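Local coordinates for protein glutathione s-transferase III (Zea mays, PDB 1AW9) that probably conjugates reduced glutathione to hydrophobic electrophiles, certain herbicides among them, as a plant phi-class glutathione transferase, at residues F161-L173 against W193-V207. Sequence-based numbering, arbitrary orientation.
Sequences FTLADANHASYLL and WWEAIVARPAFQKTV
Phe161 and Arg200 meet flat against each other, and one face of the ring is covered along its length. With CG swung away from the backbone nitrogen, the ring is carried out to the Arg200 side. CB touches NH2 of Arg200 at 3.4 Å; CG lies by CZ and NE of Arg200, and CD2 by NE and CD of the same residue; CD1 comes to 3.2 Å from Arg200 NH1, with CE1 close behind; CE2 and CZ rest on the methylene CD of Arg200, while CE2 also has CG1 of Ile197 at its edge. Guanidinium and ring planes are only 14° apart: the flat cation can lie on the flat ring, its charge facing the pi cloud while CD adds a CH-pi contact. Arg200 NH1 also forms a salt bridge with Glu23. With an alanine here in place of Phe161, the guanidinium would be likely to lose its aromatic support and turn more freely, and a gap would probably open beside Ile197.

Asp165 OD1 accepts from the backbone N of Thr162, forming a capping box at the start of helix 163-166. OD2 accepts from Leu156 N and from Trp193 NE1, the latter at 2.9 Å and nearly straight at 166°, so the buried indole N-H is satisfied. The far edge of that indole, at CH2, points into the face of His168, an edge-to-face pair; His168 itself is held by Ala164 O and Tyr146. Branched Leu172 fits between both tryptophans: its CB lies over a face of the Trp194 six-membered ring, and CD1 reaches Trp194 CE3 at 3.3 Å and Trp193 CZ3 at 3.7 Å. Small Ala169 lets Ile197 CG2 and Phe203 CE1 approach closely.

Within the all-helical C-terminal domain, helix 169-173 thus packs against helices 193-199 and 201-207, crossing the former at -109°, with helix 92-122 bordering His168 and helix 12-23 of the thioredoxin-like domain touching Ser170 and Tyr171.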
loop_
_atom_site.group_PDB
_atom_site.type_symbol
_atom_site.label_atom_id
_atom_site.label_comp_id
_atom_site.label_asym_id
_atom_site.label_seq_id
_atom_site.Cartn_x
_atom_site.Cartn_y
_atom_site.Cartn_z
ATOM N N PHE A 161 3.363 -36.255 17.267
ATOM C CA PHE A 161 3.517 -35.497 16.047
ATOM C C PHE A 161 2.278 -35.793 15.187
ATOM O O PHE A 161 1.906 -36.957 14.990
ATOM C CB PHE A 161 4.813 -35.940 15.370
ATOM C CG PHE A 161 5.017 -35.381 14.003
ATOM C CD1 PHE A 161 4.513 -36.045 12.883
ATOM C CD2 PHE A 161 5.798 -34.246 13.818
ATOM C CE1 PHE A 161 4.791 -35.600 11.611
ATOM C CE2 PHE A 161 6.092 -33.780 12.524
ATOM C CZ PHE A 161 5.593 -34.455 11.426
ATOM N N THR A 162 1.586 -34.734 14.776
ATOM C CA THR A 162 0.395 -34.894 13.974
ATOM C C THR A 162 0.508 -34.051 12.715
ATOM O O THR A 162 1.567 -33.478 12.422
ATOM C CB THR A 162 -0.902 -34.493 14.753
ATOM O OG1 THR A 162 -0.846 -33.105 15.106
ATOM C CG2 THR A 162 -1.067 -35.331 16.025
ATOM N N LEU A 163 -0.591 -34.014 11.955
ATOM C CA LEU A 163 -0.694 -33.252 10.724
ATOM C C LEU A 163 -0.407 -31.770 11.026
ATOM O O LEU A 163 0.262 -31.083 10.246
ATOM C CB LEU A 163 -2.099 -33.425 10.153
ATOM C CG LEU A 163 -2.401 -32.804 8.781
ATOM C CD1 LEU A 163 -1.520 -33.441 7.694
ATOM C CD2 LEU A 163 -3.881 -32.975 8.470
ATOM N N ALA A 164 -0.899 -31.294 12.163
ATOM C CA ALA A 164 -0.687 -29.909 12.569
ATOM C C ALA A 164 0.792 -29.521 12.506
ATOM O O ALA A 164 1.117 -28.460 11.963
ATOM C CB ALA A 164 -1.257 -29.656 13.971
ATOM N N ASP A 165 1.694 -30.395 12.967
ATOM C CA ASP A 165 3.137 -30.068 12.947
ATOM C C ASP A 165 3.743 -30.181 11.558
ATOM O O ASP A 165 4.556 -29.342 11.164
ATOM C CB ASP A 165 3.950 -30.954 13.916
ATOM C CG ASP A 165 3.292 -31.090 15.278
ATOM O OD1 ASP A 165 2.454 -31.977 15.412
ATOM O OD2 ASP A 165 3.546 -30.306 16.213
ATOM N N ALA A 166 3.328 -31.210 10.821
ATOM C CA ALA A 166 3.866 -31.493 9.508
ATOM C C ALA A 166 3.600 -30.361 8.505
ATOM O O ALA A 166 4.442 -30.080 7.636
ATOM C CB ALA A 166 3.296 -32.847 8.994
ATOM N N ASN A 167 2.439 -29.711 8.651
ATOM C CA ASN A 167 2.038 -28.610 7.772
ATOM C C ASN A 167 2.949 -27.392 7.914
ATOM O O ASN A 167 3.011 -26.546 7.022
ATOM C CB ASN A 167 0.570 -28.234 8.012
ATOM C CG ASN A 167 -0.400 -29.089 7.183
ATOM O OD1 ASN A 167 0.016 -29.863 6.316
ATOM N ND2 ASN A 167 -1.681 -28.904 7.399
ATOM N N HIS A 168 3.716 -27.352 9.005
ATOM C CA HIS A 168 4.632 -26.260 9.266
ATOM C C HIS A 168 5.991 -26.507 8.721
ATOM O O HIS A 168 6.702 -25.567 8.446
ATOM C CB HIS A 168 4.838 -26.076 10.752
ATOM C CG HIS A 168 3.695 -25.413 11.445
ATOM N ND1 HIS A 168 2.594 -26.098 11.880
ATOM C CD2 HIS A 168 3.526 -24.131 11.827
ATOM C CE1 HIS A 168 1.791 -25.272 12.511
ATOM N NE2 HIS A 168 2.333 -24.059 12.498
ATOM N N ALA A 169 6.380 -27.765 8.576
ATOM C CA ALA A 169 7.742 -28.083 8.183
ATOM C C ALA A 169 8.447 -27.402 7.014
ATOM O O ALA A 169 9.610 -26.991 7.170
ATOM C CB ALA A 169 7.919 -29.571 8.112
ATOM N N SER A 170 7.795 -27.293 5.846
ATOM C CA SER A 170 8.440 -26.682 4.685
ATOM C C SER A 170 8.733 -25.224 4.904
ATOM O O SER A 170 9.811 -24.764 4.555
ATOM C CB SER A 170 7.665 -26.896 3.393
ATOM O OG SER A 170 6.430 -26.254 3.404
ATOM N N TYR A 171 7.805 -24.496 5.514
ATOM C CA TYR A 171 8.048 -23.097 5.769
ATOM C C TYR A 171 9.046 -22.840 6.885
ATOM O O TYR A 171 9.799 -21.871 6.800
ATOM C CB TYR A 171 6.756 -22.316 5.902
ATOM C CG TYR A 171 6.292 -21.802 4.543
ATOM C CD1 TYR A 171 6.788 -20.603 4.024
ATOM C CD2 TYR A 171 5.375 -22.522 3.763
ATOM C CE1 TYR A 171 6.387 -20.136 2.781
ATOM C CE2 TYR A 171 4.965 -22.052 2.501
ATOM C CZ TYR A 171 5.480 -20.859 2.030
ATOM O OH TYR A 171 5.068 -20.362 0.808
ATOM N N LEU A 172 9.135 -23.727 7.883
ATOM C CA LEU A 172 10.130 -23.562 8.939
ATOM C C LEU A 172 11.508 -23.767 8.290
ATOM O O LEU A 172 12.476 -23.048 8.574
ATOM C CB LEU A 172 9.916 -24.583 10.061
ATOM C CG LEU A 172 8.862 -24.271 11.123
ATOM C CD1 LEU A 172 8.817 -25.444 12.047
ATOM C CD2 LEU A 172 9.168 -22.997 11.909
ATOM N N LEU A 173 11.571 -24.746 7.392
ATOM C CA LEU A 173 12.784 -25.073 6.647
ATOM C C LEU A 173 13.267 -23.852 5.868
ATOM O O LEU A 173 14.404 -23.420 6.016
ATOM C CB LEU A 173 12.508 -26.257 5.700
ATOM C CG LEU A 173 13.665 -26.911 4.952
ATOM C CD1 LEU A 173 14.032 -26.127 3.710
ATOM C CD2 LEU A 173 14.876 -27.059 5.871
ATOM N N TRP A 193 11.226 -27.858 19.237
ATOM C CA TRP A 193 10.140 -28.421 18.442
ATOM C C TRP A 193 10.530 -28.542 16.983
ATOM O O TRP A 193 10.287 -29.563 16.355
ATOM C CB TRP A 193 8.902 -27.553 18.601
ATOM C CG TRP A 193 7.791 -27.822 17.632
ATOM C CD1 TRP A 193 6.973 -28.911 17.604
ATOM C CD2 TRP A 193 7.282 -26.914 16.639
ATOM N NE1 TRP A 193 5.973 -28.735 16.675
ATOM C CE2 TRP A 193 6.134 -27.511 16.071
ATOM C CE3 TRP A 193 7.675 -25.641 16.185
ATOM C CZ2 TRP A 193 5.367 -26.876 15.071
ATOM C CZ3 TRP A 193 6.906 -25.007 15.183
ATOM C CH2 TRP A 193 5.770 -25.632 14.643
ATOM N N TRP A 194 11.153 -27.504 16.442
ATOM C CA TRP A 194 11.611 -27.480 15.045
ATOM C C TRP A 194 12.739 -28.479 14.845
ATOM O O TRP A 194 12.793 -29.171 13.842
ATOM C CB TRP A 194 12.115 -26.072 14.678
ATOM C CG TRP A 194 12.950 -26.009 13.453
ATOM C CD1 TRP A 194 14.174 -25.425 13.331
ATOM C CD2 TRP A 194 12.631 -26.557 12.157
ATOM N NE1 TRP A 194 14.649 -25.574 12.040
ATOM C CE2 TRP A 194 13.723 -26.260 11.301
ATOM C CE3 TRP A 194 11.536 -27.274 11.644
ATOM C CZ2 TRP A 194 13.754 -26.662 9.948
ATOM C CZ3 TRP A 194 11.570 -27.682 10.285
ATOM C CH2 TRP A 194 12.676 -27.368 9.461
ATOM N N GLU A 195 13.666 -28.539 15.787
ATOM C CA GLU A 195 14.752 -29.468 15.644
ATOM C C GLU A 195 14.276 -30.884 15.713
ATOM O O GLU A 195 14.831 -31.756 15.040
ATOM C CB GLU A 195 15.815 -29.171 16.646
ATOM C CG GLU A 195 16.567 -27.997 16.149
ATOM C CD GLU A 195 17.550 -27.476 17.139
ATOM O OE1 GLU A 195 17.381 -27.727 18.359
ATOM O OE2 GLU A 195 18.491 -26.784 16.684
ATOM N N ALA A 196 13.214 -31.115 16.475
ATOM C CA ALA A 196 12.647 -32.449 16.530
ATOM C C ALA A 196 12.063 -32.805 15.156
ATOM O O ALA A 196 12.210 -33.939 14.693
ATOM C CB ALA A 196 11.572 -32.521 17.572
ATOM N N ILE A 197 11.409 -31.851 14.485
ATOM C CA ILE A 197 10.788 -32.117 13.163
ATOM C C ILE A 197 11.825 -32.456 12.084
ATOM O O ILE A 197 11.586 -33.296 11.227
ATOM C CB ILE A 197 9.900 -30.915 12.649
ATOM C CG1 ILE A 197 8.751 -30.636 13.621
ATOM C CG2 ILE A 197 9.349 -31.208 11.248
ATOM C CD1 ILE A 197 7.899 -29.429 13.246
ATOM N N VAL A 198 12.948 -31.749 12.095
ATOM C CA VAL A 198 14.001 -31.984 11.110
ATOM C C VAL A 198 14.609 -33.363 11.286
ATOM O O VAL A 198 15.059 -33.943 10.317
ATOM C CB VAL A 198 15.154 -30.961 11.201
ATOM C CG1 VAL A 198 15.654 -30.595 9.799
ATOM C CG2 VAL A 198 14.712 -29.750 11.881
ATOM N N ALA A 199 14.675 -33.840 12.530
ATOM C CA ALA A 199 15.221 -35.156 12.874
ATOM C C ALA A 199 14.410 -36.315 12.307
ATOM O O ALA A 199 14.933 -37.420 12.158
ATOM C CB ALA A 199 15.335 -35.311 14.408
ATOM N N ARG A 200 13.142 -36.065 11.998
ATOM C CA ARG A 200 12.276 -37.101 11.458
ATOM C C ARG A 200 12.825 -37.662 10.139
ATOM O O ARG A 200 13.146 -36.913 9.208
ATOM C CB ARG A 200 10.886 -36.549 11.231
ATOM C CG ARG A 200 10.168 -36.173 12.464
ATOM C CD ARG A 200 8.691 -36.418 12.239
ATOM N NE ARG A 200 8.114 -37.173 13.349
ATOM C CZ ARG A 200 7.141 -38.068 13.241
ATOM N NH1 ARG A 200 6.606 -38.358 12.066
ATOM N NH2 ARG A 200 6.665 -38.629 14.336
ATOM N N PRO A 201 12.892 -39.001 10.024
ATOM C CA PRO A 201 13.388 -39.708 8.837
ATOM C C PRO A 201 12.650 -39.264 7.574
ATOM O O PRO A 201 13.277 -38.996 6.552
ATOM C CB PRO A 201 13.051 -41.168 9.150
ATOM C CG PRO A 201 13.091 -41.221 10.631
ATOM C CD PRO A 201 12.371 -39.960 11.009
ATOM N N ALA A 202 11.315 -39.209 7.654
ATOM C CA ALA A 202 10.480 -38.794 6.522
ATOM C C ALA A 202 10.892 -37.400 6.069
ATOM O O ALA A 202 11.093 -37.145 4.859
ATOM C CB ALA A 202 9.020 -38.799 6.908
ATOM N N PHE A 203 11.067 -36.508 7.045
ATOM C CA PHE A 203 11.453 -35.167 6.702
ATOM C C PHE A 203 12.796 -35.120 6.047
ATOM O O PHE A 203 13.000 -34.342 5.127
ATOM C CB PHE A 203 11.405 -34.212 7.879
ATOM C CG PHE A 203 11.352 -32.783 7.440
ATOM C CD1 PHE A 203 10.339 -32.350 6.577
ATOM C CD2 PHE A 203 12.354 -31.904 7.774
ATOM C CE1 PHE A 203 10.340 -31.068 6.054
ATOM C CE2 PHE A 203 12.369 -30.610 7.256
ATOM C CZ PHE A 203 11.363 -30.191 6.394
ATOM N N GLN A 204 13.704 -35.984 6.492
ATOM C CA GLN A 204 15.060 -36.069 5.947
ATOM C C GLN A 204 15.022 -36.381 4.479
ATOM O O GLN A 204 15.818 -35.847 3.696
ATOM C CB GLN A 204 15.845 -37.160 6.665
ATOM C CG GLN A 204 16.356 -36.709 8.004
ATOM C CD GLN A 204 17.091 -35.404 7.849
ATOM O OE1 GLN A 204 18.227 -35.382 7.365
ATOM N NE2 GLN A 204 16.423 -34.294 8.158
ATOM N N LYS A 205 14.076 -37.250 4.125
ATOM C CA LYS A 205 13.854 -37.694 2.748
ATOM C C LYS A 205 13.375 -36.500 1.930
ATOM O O LYS A 205 13.955 -36.155 0.886
ATOM C CB LYS A 205 12.784 -38.804 2.729
ATOM C CG LYS A 205 12.777 -39.758 1.503
ATOM C CD LYS A 205 11.586 -40.762 1.545
ATOM C CE LYS A 205 11.453 -41.459 2.926
ATOM N NZ LYS A 205 10.107 -42.109 3.163
ATOM N N THR A 206 12.335 -35.851 2.442
ATOM C CA THR A 206 11.758 -34.677 1.799
ATOM C C THR A 206 12.832 -33.634 1.481
ATOM O O THR A 206 12.974 -33.218 0.346
ATOM C CB THR A 206 10.695 -34.040 2.704
ATOM O OG1 THR A 206 9.743 -35.040 3.093
ATOM C CG2 THR A 206 9.985 -32.897 1.962
ATOM N N VAL A 207 13.594 -33.233 2.487
ATOM C CA VAL A 207 14.645 -32.248 2.301
ATOM C C VAL A 207 15.600 -32.705 1.217
ATOM O O VAL A 207 16.059 -31.905 0.396
ATOM C CB VAL A 207 15.467 -32.024 3.610
ATOM C CG1 VAL A 207 16.765 -31.303 3.303
ATOM C CG2 VAL A 207 14.665 -31.217 4.625
#